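Local coordinates for protein xyloglucan-specific endo-beta-1,4-glucanase GH12 (Aspergillus niveus, PDB 4NPR) that probably hydrolyses internal beta-1,4-glucosidic linkages in the backbone of xyloglucan, with retention of the beta-configuration, at residues G54-T59 / V83-N88; T72-S77 / W110-S115; Y123-S128 / D199-L204. All blocks are in the same frame, centred on the assembly; numbering follows the deposited sequence.

Contact 1 of 3, residues G54-T59 / V83-N88; sequences GSQCTT and VKSFAN
Between the two sheets of the beta-jelly roll, Q56 of strand 53-64 reaches S85 and A87, where the chain leads into strand 87-97. No backbone bond joins the two segments. The amide of Q56 does most of the bridging. Its CG lies opposite the backbone N (chi1 168°), and the chain stays extended beyond CG. This carries the amide across to S85.

S85 OG donates to Q56 OE1 at 2.7 Å. The C=O...donor angle is 120°, and the hydroxyl is tilted 22° out of the carbonyl plane. OE1 is gripped a second time by the indole NH of W76. On the other branch of the amide, Q56 NE2 meets water 1 at 2.8 Å and also bonds to T72 OG1. The same water donates to S85 OG, again at 2.8 Å, and accepts from A87 N at 3.0 Å. Amide, hydroxyl and water thus form a closed ring of hydrogen bonds. The indole NH of W76 can only donate, so it marks OE1 as the oxygen end of the amide.

The jelly roll places strand 53-64 in the six-stranded sheet and strand 87-97 in the nine-stranded one, so this buried polar cluster lies between sheets and not along one. The methyl of A87 packs against two polar atoms: A87 CB is 3.7 Å from Q56 NE2 and 3.6 Å from T58 OG1. The T58 hydroxyl is held mainly by N43 and is also bonded to T72. Further along, N88 ND2 folds back onto F86 O at 2.7 Å, and N44 also bonds to that carbonyl.

Contact 2 of 3, residues T72-S77 / W110-S115; sequences TKWSWS and WNYSGS
W74 has its CG between the backbone N and the carbonyl carbon (chi1 59°), and Y112 has a chi1 well away from any staggered position. These torsions swing the indole and the phenol toward each other. The two residues sit on strands 67-77 and 105-113 of the six-stranded sheet of the beta-jelly roll. The strands are not neighbours. Strand 231-240 runs between them, and the aromatic side chains meet across it.

The contact is one side-chain hydrogen bond with some carbon packing around it. W74 NE1 donates to Y112 OH at 3.0 Å. The oxygen lies close to the indole plane, but the N-H...O angle is only 146°, so the bond is bent. The hydroxyl has a second partner in T223 OG1 of strand 215-226, its stronger one. Y112 OH therefore links the six-stranded sheet to the nine-stranded sheet opposite.

The rings meet rim to rim, and neither covers the face of the other. Their planes stand at 85°, nearly perpendicular. The centroid of the indole five-membered ring is 5.9 Å from that of the Y112 ring. The phenol also packs on I117, A119 and V121 of strand 117-128, which the chain enters after turning a corner at G114 and S115. W74 rests on P225. Both rings thus lie in the packed interface between the sheets. Along the six-membered side of the indole, W74 CZ2 lies 3.9 Å from Y112 CE1 and 3.5 Å from Y112 OH.

Contact 3 of 3, residues Y123-S128 / D199-L204; sequences YDMFLS and DFFTYL
The helical turn that carries F201 toward M125 and L127 is held by the backbone bond from Y203 N to D199 O, 2.9 Å long. The next bond, L204 N to F200 O, is 3.2 Å. These bonds belong to the helix alone. No hydrogen bond crosses to strand 123-128, and the contact itself is apolar.

The F201 ring is the piece that reaches across. Its CG is set opposite the carbonyl carbon (chi1 -59°), and the ring points its far end at the strand. Two strand residues receive it, one on each side of its tip. M125 SD is 3.7 Å from F201 CE2 and 3.8 Å from F201 CZ. This is a Met-aromatic contact. The sulfur stands 4.8 Å from the ring centroid and 72° off the ring normal, so it approaches obliquely and not from above the ring centre. The M125 chain is bent at its last torsion (chi3 -86°). The bend keeps the methyl beside the ring, with M125 CE 4.2 Å from F201 CE2.

L127 takes the other corner of the ring. Both its methyls come to one ring atom from the same side: L127 CD2 is 4.1 Å and L127 CD1 4.2 Å from F201 CE1. L127 and F201 lie alongside and point opposite ways.

M125 also packs on V219, and L127 on Y137, from the two flanking strands. F200 on the same helix meets the rings of F184 and F169, further across the nine-stranded sheet. Y123, on the same face of the strand as M125, bonds to S106 of the other sheet. Helix 198-207 thus packs on the face of the nine-stranded sheet that also looks toward the six-stranded one, as does the single helix of the family 12 glycoside hydrolase jelly roll.

In the fold
From the N terminus, strand 53-64 leads into strand 67-77, its neighbour in the six-stranded sheet. Contact 1 closes a loop of 23 residues at 83-88. Contact 2 opens inside that loop at 72-77 and closes at 110-115, so the two cross. They also touch, with probable backbone hydrogen bonds between C57 and K73 and between S55 and S75. Contact 3 opens on strand 117-128, in series with the others, and closes on helix 198-207 after 70 residues. It lies on the opposite side of the chain centre, yet F86 packs on D124. Contact 1 joins the two sheets, contact 2 joins strands within the six-stranded one, and contact 3 joins the helix to the nine-stranded one.

Contact 1 of 3, residues G54-T59 / V83-N88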
loop_
_atom_site.group_PDB
_atom_site.type_symbol
_atom_site.label_atom_id
_atom_site.label_comp_id
_atom_site.label_asym_id
_atom_site.label_seq_id
_atom_site.Cartn_x
_atom_site.Cartn_y
_atom_site.Cartn_z
ATOM N N GLY A 54 -9.154 -12.470 -16.190
ATOM C CA GLY A 54 -9.639 -11.745 -15.004
ATOM C C GLY A 54 -10.063 -10.300 -15.239
ATOM O O GLY A 54 -9.921 -9.757 -16.327
ATOM N N SER A 55 -10.585 -9.662 -14.202
ATOM C CA SER A 55 -10.848 -8.238 -14.267
ATOM C C SER A 55 -11.010 -7.721 -12.852
ATOM O O SER A 55 -10.882 -8.490 -11.898
ATOM C CB SER A 55 -12.066 -7.919 -15.147
ATOM O OG SER A 55 -13.286 -8.517 -14.688
ATOM N N GLN A 56 -11.257 -6.428 -12.707
ATOM C CA GLN A 56 -11.350 -5.826 -11.397
ATOM C C GLN A 56 -12.019 -4.480 -11.478
ATOM O O GLN A 56 -11.645 -3.697 -12.325
ATOM C CB GLN A 56 -9.945 -5.637 -10.816
ATOM C CG GLN A 56 -9.837 -4.770 -9.564
ATOM C CD GLN A 56 -8.484 -4.926 -8.933
ATOM O OE1 GLN A 56 -7.622 -5.652 -9.463
ATOM N NE2 GLN A 56 -8.269 -4.256 -7.783
ATOM N N CYS A 57 -12.963 -4.249 -10.550
ATOM C CA CYS A 57 -13.715 -2.993 -10.386
ATOM C C CYS A 57 -13.585 -2.456 -8.976
ATOM O O CYS A 57 -13.645 -3.191 -7.987
ATOM C CB CYS A 57 -15.209 -3.196 -10.663
ATOM S SG CYS A 57 -15.536 -3.912 -12.293
ATOM N N THR A 58 -13.431 -1.150 -8.891
ATOM C CA THR A 58 -13.212 -0.466 -7.630
ATOM C C THR A 58 -14.406 0.436 -7.356
ATOM O O THR A 58 -14.966 1.039 -8.268
ATOM C CB THR A 58 -11.881 0.306 -7.720
ATOM O OG1 THR A 58 -10.819 -0.629 -7.648
ATOM C CG2 THR A 58 -11.693 1.287 -6.597
ATOM N N THR A 59 -14.819 0.543 -6.097
ATOM C CA THR A 59 -15.999 1.382 -5.768
ATOM C C THR A 59 -15.746 2.319 -4.617
ATOM O O THR A 59 -15.391 1.918 -3.544
ATOM C CB THR A 59 -17.229 0.509 -5.412
ATOM O OG1 THR A 59 -17.549 -0.356 -6.515
ATOM C CG2 THR A 59 -18.480 1.384 -5.032
ATOM N N VAL A 83 2.151 -9.101 -9.755
ATOM C CA VAL A 83 1.051 -8.302 -9.274
ATOM C C VAL A 83 0.244 -7.862 -10.497
ATOM O O VAL A 83 0.812 -7.408 -11.502
ATOM C CB VAL A 83 1.551 -7.045 -8.550
ATOM C CG1 VAL A 83 0.412 -6.167 -8.169
ATOM C CG2 VAL A 83 2.384 -7.397 -7.314
ATOM N N LYS A 84 -1.071 -7.987 -10.412
ATOM C CA LYS A 84 -1.916 -7.550 -11.455
ATOM C C LYS A 84 -2.362 -6.111 -11.298
ATOM O O LYS A 84 -2.797 -5.497 -12.269
ATOM C CB LYS A 84 -3.166 -8.444 -11.525
ATOM C CG LYS A 84 -2.894 -9.952 -11.550
ATOM C CD LYS A 84 -1.797 -10.265 -12.550
ATOM C CE LYS A 84 -1.759 -11.744 -12.784
ATOM N NZ LYS A 84 -0.930 -12.382 -11.737
ATOM N N SER A 85 -2.304 -5.565 -10.093
ATOM C CA SER A 85 -2.875 -4.245 -9.864
ATOM C C SER A 85 -2.546 -3.693 -8.479
ATOM O O SER A 85 -1.950 -4.352 -7.621
ATOM C CB SER A 85 -4.401 -4.317 -10.022
ATOM O OG SER A 85 -4.990 -5.182 -9.019
ATOM N N PHE A 86 -2.933 -2.452 -8.257
ATOM C CA PHE A 86 -2.764 -1.869 -6.978
ATOM C C PHE A 86 -3.777 -0.751 -6.830
ATOM O O PHE A 86 -3.425 0.435 -6.867
ATOM C CB PHE A 86 -1.345 -1.338 -6.803
ATOM C CG PHE A 86 -1.142 -0.643 -5.490
ATOM C CD1 PHE A 86 -1.535 -1.273 -4.277
ATOM C CD2 PHE A 86 -0.612 0.633 -5.436
ATOM C CE1 PHE A 86 -1.381 -0.628 -3.044
ATOM C CE2 PHE A 86 -0.434 1.279 -4.199
ATOM C CZ PHE A 86 -0.834 0.659 -3.005
ATOM N N ALA A 87 -5.042 -1.156 -6.681
ATOM C CA ALA A 87 -6.109 -0.241 -6.363
ATOM C C ALA A 87 -5.877 0.222 -4.931
ATOM O O ALA A 87 -5.699 -0.586 -4.043
ATOM C CB ALA A 87 -7.442 -0.942 -6.448
ATOM N N ASN A 88 -5.923 1.534 -4.740
ATOM C CA ASN A 88 -5.492 2.177 -3.531
ATOM C C ASN A 88 -6.126 3.526 -3.423
ATOM O O ASN A 88 -6.526 4.141 -4.419
ATOM C CB ASN A 88 -3.981 2.390 -3.553
ATOM C CG ASN A 88 -3.550 3.364 -4.625
ATOM O OD1 ASN A 88 -3.278 4.538 -4.363
ATOM N ND2 ASN A 88 -3.498 2.887 -5.853
HETATM O O HOH W 1 -5.775 -4.055 -6.589
#

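Contact 2 of 3, residues T72-S77 / W110-S115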
loop_
_atom_site.group_PDB
_atom_site.type_symbol
_atom_site.label_atom_id
_atom_site.label_comp_id
_atom_site.label_asym_id
_atom_site.label_seq_id
_atom_site.Cartn_x
_atom_site.Cartn_y
_atom_site.Cartn_z
ATOM N N THR A 72 -12.916 -2.898 -3.593
ATOM C CA THR A 72 -12.642 -3.384 -4.900
ATOM C C THR A 72 -12.936 -4.889 -5.001
ATOM O O THR A 72 -12.812 -5.619 -4.021
ATOM C CB THR A 72 -11.189 -3.044 -5.267
ATOM O OG1 THR A 72 -10.968 -3.366 -6.640
ATOM C CG2 THR A 72 -10.213 -3.813 -4.436
ATOM N N LYS A 73 -13.284 -5.332 -6.206
ATOM C CA LYS A 73 -13.697 -6.684 -6.465
ATOM C C LYS A 73 -12.958 -7.173 -7.650
ATOM O O LYS A 73 -12.791 -6.432 -8.613
ATOM C CB LYS A 73 -15.177 -6.694 -6.785
ATOM C CG LYS A 73 -15.987 -6.196 -5.604
ATOM C CD LYS A 73 -17.485 -6.138 -5.816
ATOM C CE LYS A 73 -18.142 -5.926 -4.452
ATOM N NZ LYS A 73 -19.259 -4.949 -4.540
ATOM N N TRP A 74 -12.540 -8.432 -7.620
ATOM C CA TRP A 74 -11.659 -8.910 -8.650
ATOM C C TRP A 74 -11.587 -10.405 -8.767
ATOM O O TRP A 74 -11.859 -11.125 -7.823
ATOM C CB TRP A 74 -10.220 -8.332 -8.468
ATOM C CG TRP A 74 -9.504 -8.633 -7.146
ATOM C CD1 TRP A 74 -9.452 -7.824 -6.039
ATOM C CD2 TRP A 74 -8.727 -9.799 -6.816
ATOM N NE1 TRP A 74 -8.711 -8.413 -5.041
ATOM C CE2 TRP A 74 -8.260 -9.630 -5.485
ATOM C CE3 TRP A 74 -8.373 -10.945 -7.509
ATOM C CZ2 TRP A 74 -7.449 -10.561 -4.851
ATOM C CZ3 TRP A 74 -7.568 -11.901 -6.858
ATOM C CH2 TRP A 74 -7.122 -11.696 -5.541
ATOM N N SER A 75 -11.230 -10.856 -9.966
ATOM C CA SER A 75 -10.745 -12.191 -10.178
ATOM C C SER A 75 -9.590 -12.068 -11.145
ATOM O O SER A 75 -9.687 -11.322 -12.117
ATOM C CB SER A 75 -11.807 -13.061 -10.833
ATOM O OG SER A 75 -12.970 -13.131 -10.031
ATOM N N TRP A 76 -8.515 -12.813 -10.871
ATOM C CA TRP A 76 -7.304 -12.860 -11.699
ATOM C C TRP A 76 -6.742 -14.268 -11.719
ATOM O O TRP A 76 -6.800 -15.007 -10.717
ATOM C CB TRP A 76 -6.223 -11.933 -11.141
ATOM C CG TRP A 76 -6.529 -10.495 -11.192
ATOM C CD1 TRP A 76 -6.698 -9.678 -10.152
ATOM C CD2 TRP A 76 -6.687 -9.706 -12.361
ATOM N NE1 TRP A 76 -6.972 -8.407 -10.577
ATOM C CE2 TRP A 76 -6.957 -8.396 -11.943
ATOM C CE3 TRP A 76 -6.624 -9.980 -13.718
ATOM C CZ2 TRP A 76 -7.173 -7.350 -12.834
ATOM C CZ3 TRP A 76 -6.841 -8.930 -14.629
ATOM C CH2 TRP A 76 -7.115 -7.632 -14.175
ATOM N N SER A 77 -6.190 -14.650 -12.856
ATOM C CA SER A 77 -5.423 -15.882 -12.875
ATOM C C SER A 77 -4.298 -15.791 -13.869
ATOM O O SER A 77 -4.250 -14.830 -14.663
ATOM C CB SER A 77 -6.284 -17.091 -13.103
ATOM O OG SER A 77 -6.792 -17.059 -14.398
ATOM N N TRP A 110 -9.974 -3.181 7.346
ATOM C CA TRP A 110 -10.290 -3.879 6.086
ATOM C C TRP A 110 -10.693 -5.310 6.300
ATOM O O TRP A 110 -10.474 -5.894 7.366
ATOM C CB TRP A 110 -9.115 -3.866 5.108
ATOM C CG TRP A 110 -7.848 -4.487 5.645
ATOM C CD1 TRP A 110 -6.902 -3.857 6.323
ATOM C CD2 TRP A 110 -7.430 -5.876 5.558
ATOM N NE1 TRP A 110 -5.895 -4.747 6.697
ATOM C CE2 TRP A 110 -6.203 -5.990 6.236
ATOM C CE3 TRP A 110 -7.983 -7.026 4.996
ATOM C CZ2 TRP A 110 -5.489 -7.177 6.312
ATOM C CZ3 TRP A 110 -7.264 -8.248 5.114
ATOM C CH2 TRP A 110 -6.046 -8.300 5.769
ATOM N N ASN A 111 -11.260 -5.858 5.236
ATOM C CA ASN A 111 -11.674 -7.258 5.163
ATOM C C ASN A 111 -11.531 -7.862 3.748
ATOM O O ASN A 111 -11.755 -7.200 2.767
ATOM C CB ASN A 111 -13.129 -7.389 5.628
ATOM C CG ASN A 111 -13.526 -8.823 5.792
ATOM O OD1 ASN A 111 -12.944 -9.526 6.648
ATOM N ND2 ASN A 111 -14.432 -9.324 4.917
ATOM N N TYR A 112 -11.171 -9.140 3.665
ATOM C CA TYR A 112 -11.111 -9.835 2.393
ATOM C C TYR A 112 -12.074 -10.986 2.408
ATOM O O TYR A 112 -12.185 -11.676 3.414
ATOM C CB TYR A 112 -9.685 -10.375 2.089
ATOM C CG TYR A 112 -9.024 -9.727 0.860
ATOM C CD1 TYR A 112 -9.605 -9.804 -0.386
ATOM C CD2 TYR A 112 -7.829 -9.054 0.965
ATOM C CE1 TYR A 112 -9.017 -9.240 -1.492
ATOM C CE2 TYR A 112 -7.212 -8.483 -0.143
ATOM C CZ TYR A 112 -7.822 -8.565 -1.381
ATOM O OH TYR A 112 -7.242 -7.967 -2.482
ATOM N N SER A 113 -12.764 -11.208 1.290
ATOM C CA SER A 113 -13.424 -12.486 1.102
ATOM C C SER A 113 -13.179 -13.010 -0.308
ATOM O O SER A 113 -12.798 -12.258 -1.196
ATOM C CB SER A 113 -14.932 -12.379 1.418
ATOM O OG SER A 113 -15.580 -11.400 0.611
ATOM N N GLY A 114 -13.395 -14.307 -0.490
ATOM C CA GLY A 114 -13.404 -14.937 -1.827
ATOM C C GLY A 114 -12.550 -16.185 -1.854
ATOM O O GLY A 114 -12.062 -16.575 -0.830
ATOM N N SER A 115 -12.331 -16.783 -3.026
ATOM C CA SER A 115 -11.682 -18.114 -3.070
ATOM C C SER A 115 -10.258 -18.132 -3.642
ATOM O O SER A 115 -9.954 -17.420 -4.630
ATOM C CB SER A 115 -12.593 -19.156 -3.752
ATOM O OG SER A 115 -13.109 -18.645 -4.956
#

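Contact 3 of 3, residues Y123-S128 / D199-L204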
loop_
_atom_site.group_PDB
_atom_site.type_symbol
_atom_site.label_atom_id
_atom_site.label_comp_id
_atom_site.label_asym_id
_atom_site.label_seq_id
_atom_site.Cartn_x
_atom_site.Cartn_y
_atom_site.Cartn_z
ATOM N N TYR A 123 0.173 -0.370 2.846
ATOM C CA TYR A 123 0.599 0.980 2.586
ATOM C C TYR A 123 1.783 0.903 1.641
ATOM O O TYR A 123 2.609 -0.013 1.740
ATOM C CB TYR A 123 1.082 1.737 3.824
ATOM C CG TYR A 123 0.076 1.942 4.898
ATOM C CD1 TYR A 123 -0.175 0.943 5.850
ATOM C CD2 TYR A 123 -0.617 3.117 4.993
ATOM C CE1 TYR A 123 -1.113 1.126 6.855
ATOM C CE2 TYR A 123 -1.538 3.330 6.005
ATOM C CZ TYR A 123 -1.805 2.328 6.927
ATOM O OH TYR A 123 -2.730 2.551 7.955
ATOM N N ASP A 124 1.834 1.900 0.745
ATOM C CA ASP A 124 2.928 2.176 -0.148
ATOM C C ASP A 124 3.305 3.666 -0.073
ATOM O O ASP A 124 2.554 4.521 -0.512
ATOM C CB ASP A 124 2.486 1.822 -1.549
ATOM C CG ASP A 124 3.599 1.260 -2.378
ATOM O OD1 ASP A 124 4.716 1.087 -1.841
ATOM O OD2 ASP A 124 3.355 0.972 -3.565
ATOM N N MET A 125 4.458 3.968 0.510
ATOM C CA MET A 125 4.932 5.324 0.686
ATOM C C MET A 125 6.266 5.531 -0.026
ATOM O O MET A 125 7.178 4.719 0.081
ATOM C CB MET A 125 5.116 5.612 2.151
ATOM C CG MET A 125 3.855 5.436 2.962
ATOM S SD MET A 125 4.256 5.720 4.692
ATOM C CE MET A 125 4.804 4.079 5.141
ATOM N N PHE A 126 6.382 6.652 -0.714
ATOM C CA PHE A 126 7.446 6.883 -1.646
ATOM C C PHE A 126 8.260 8.103 -1.246
ATOM O O PHE A 126 7.686 9.117 -0.823
ATOM C CB PHE A 126 6.818 7.102 -2.999
ATOM C CG PHE A 126 6.273 5.857 -3.611
ATOM C CD1 PHE A 126 7.124 4.960 -4.238
ATOM C CD2 PHE A 126 4.918 5.557 -3.517
ATOM C CE1 PHE A 126 6.632 3.798 -4.795
ATOM C CE2 PHE A 126 4.409 4.414 -4.087
ATOM C CZ PHE A 126 5.271 3.516 -4.729
ATOM N N LEU A 127 9.593 7.986 -1.353
ATOM C CA LEU A 127 10.493 9.095 -1.107
ATOM C C LEU A 127 11.162 9.597 -2.364
ATOM O O LEU A 127 11.279 8.859 -3.364
ATOM C CB LEU A 127 11.571 8.676 -0.164
ATOM C CG LEU A 127 10.995 8.178 1.131
ATOM C CD1 LEU A 127 12.124 7.747 2.045
ATOM C CD2 LEU A 127 10.186 9.288 1.744
ATOM N N SER A 128 11.593 10.863 -2.324
ATOM C CA SER A 128 12.375 11.443 -3.409
ATOM C C SER A 128 13.320 12.506 -2.895
ATOM O O SER A 128 13.135 13.022 -1.780
ATOM C CB SER A 128 11.495 11.995 -4.495
ATOM O OG SER A 128 12.288 12.172 -5.650
ATOM N N ASP A 199 6.745 6.041 12.496
ATOM C CA ASP A 199 7.630 5.145 13.248
ATOM C C ASP A 199 8.508 4.321 12.298
ATOM O O ASP A 199 9.642 4.050 12.590
ATOM C CB ASP A 199 6.840 4.236 14.227
ATOM C CG ASP A 199 6.052 5.034 15.327
ATOM O OD1 ASP A 199 6.481 6.124 15.757
ATOM O OD2 ASP A 199 4.978 4.550 15.760
ATOM N N PHE A 200 7.960 3.926 11.170
ATOM C CA PHE A 200 8.690 3.229 10.122
ATOM C C PHE A 200 9.882 4.006 9.590
ATOM O O PHE A 200 10.938 3.438 9.376
ATOM C CB PHE A 200 7.717 2.928 8.994
ATOM C CG PHE A 200 6.651 1.978 9.421
ATOM C CD1 PHE A 200 6.956 0.637 9.598
ATOM C CD2 PHE A 200 5.401 2.422 9.767
ATOM C CE1 PHE A 200 6.008 -0.243 10.061
ATOM C CE2 PHE A 200 4.457 1.543 10.254
ATOM C CZ PHE A 200 4.750 0.213 10.374
ATOM N N PHE A 201 9.720 5.308 9.393
ATOM C CA PHE A 201 10.842 6.185 9.039
ATOM C C PHE A 201 11.835 6.404 10.186
ATOM O O PHE A 201 13.058 6.308 9.984
ATOM C CB PHE A 201 10.326 7.508 8.492
ATOM C CG PHE A 201 9.465 7.344 7.269
ATOM C CD1 PHE A 201 10.020 7.045 6.047
ATOM C CD2 PHE A 201 8.070 7.444 7.348
ATOM C CE1 PHE A 201 9.239 6.888 4.904
ATOM C CE2 PHE A 201 7.280 7.295 6.213
ATOM C CZ PHE A 201 7.867 7.010 4.996
ATOM N N THR A 202 11.344 6.700 11.382
ATOM C CA THR A 202 12.220 6.831 12.525
ATOM C C THR A 202 13.121 5.584 12.526
ATOM O O THR A 202 14.341 5.659 12.682
ATOM C CB THR A 202 11.400 6.852 13.843
ATOM O OG1 THR A 202 10.369 7.853 13.813
ATOM C CG2 THR A 202 12.284 7.098 15.042
ATOM N N TYR A 203 12.511 4.418 12.323
ATOM C CA TYR A 203 13.246 3.169 12.401
ATOM C C TYR A 203 14.369 3.047 11.369
ATOM O O TYR A 203 15.474 2.653 11.704
ATOM C CB TYR A 203 12.319 1.962 12.274
ATOM C CG TYR A 203 13.115 0.676 12.106
ATOM C CD1 TYR A 203 13.446 0.216 10.847
ATOM C CD2 TYR A 203 13.560 -0.068 13.212
ATOM C CE1 TYR A 203 14.195 -0.938 10.685
ATOM C CE2 TYR A 203 14.322 -1.238 13.038
ATOM C CZ TYR A 203 14.622 -1.665 11.759
ATOM O OH TYR A 203 15.365 -2.824 11.502
ATOM N N LEU A 204 14.045 3.384 10.122
ATOM C CA LEU A 204 14.969 3.283 8.998
ATOM C C LEU A 204 16.076 4.284 9.109
ATOM O O LEU A 204 17.207 3.976 8.747
ATOM C CB LEU A 204 14.240 3.492 7.658
ATOM C CG LEU A 204 13.189 2.439 7.287
ATOM C CD1 LEU A 204 12.443 2.891 6.062
ATOM C CD2 LEU A 204 13.752 1.024 7.064
#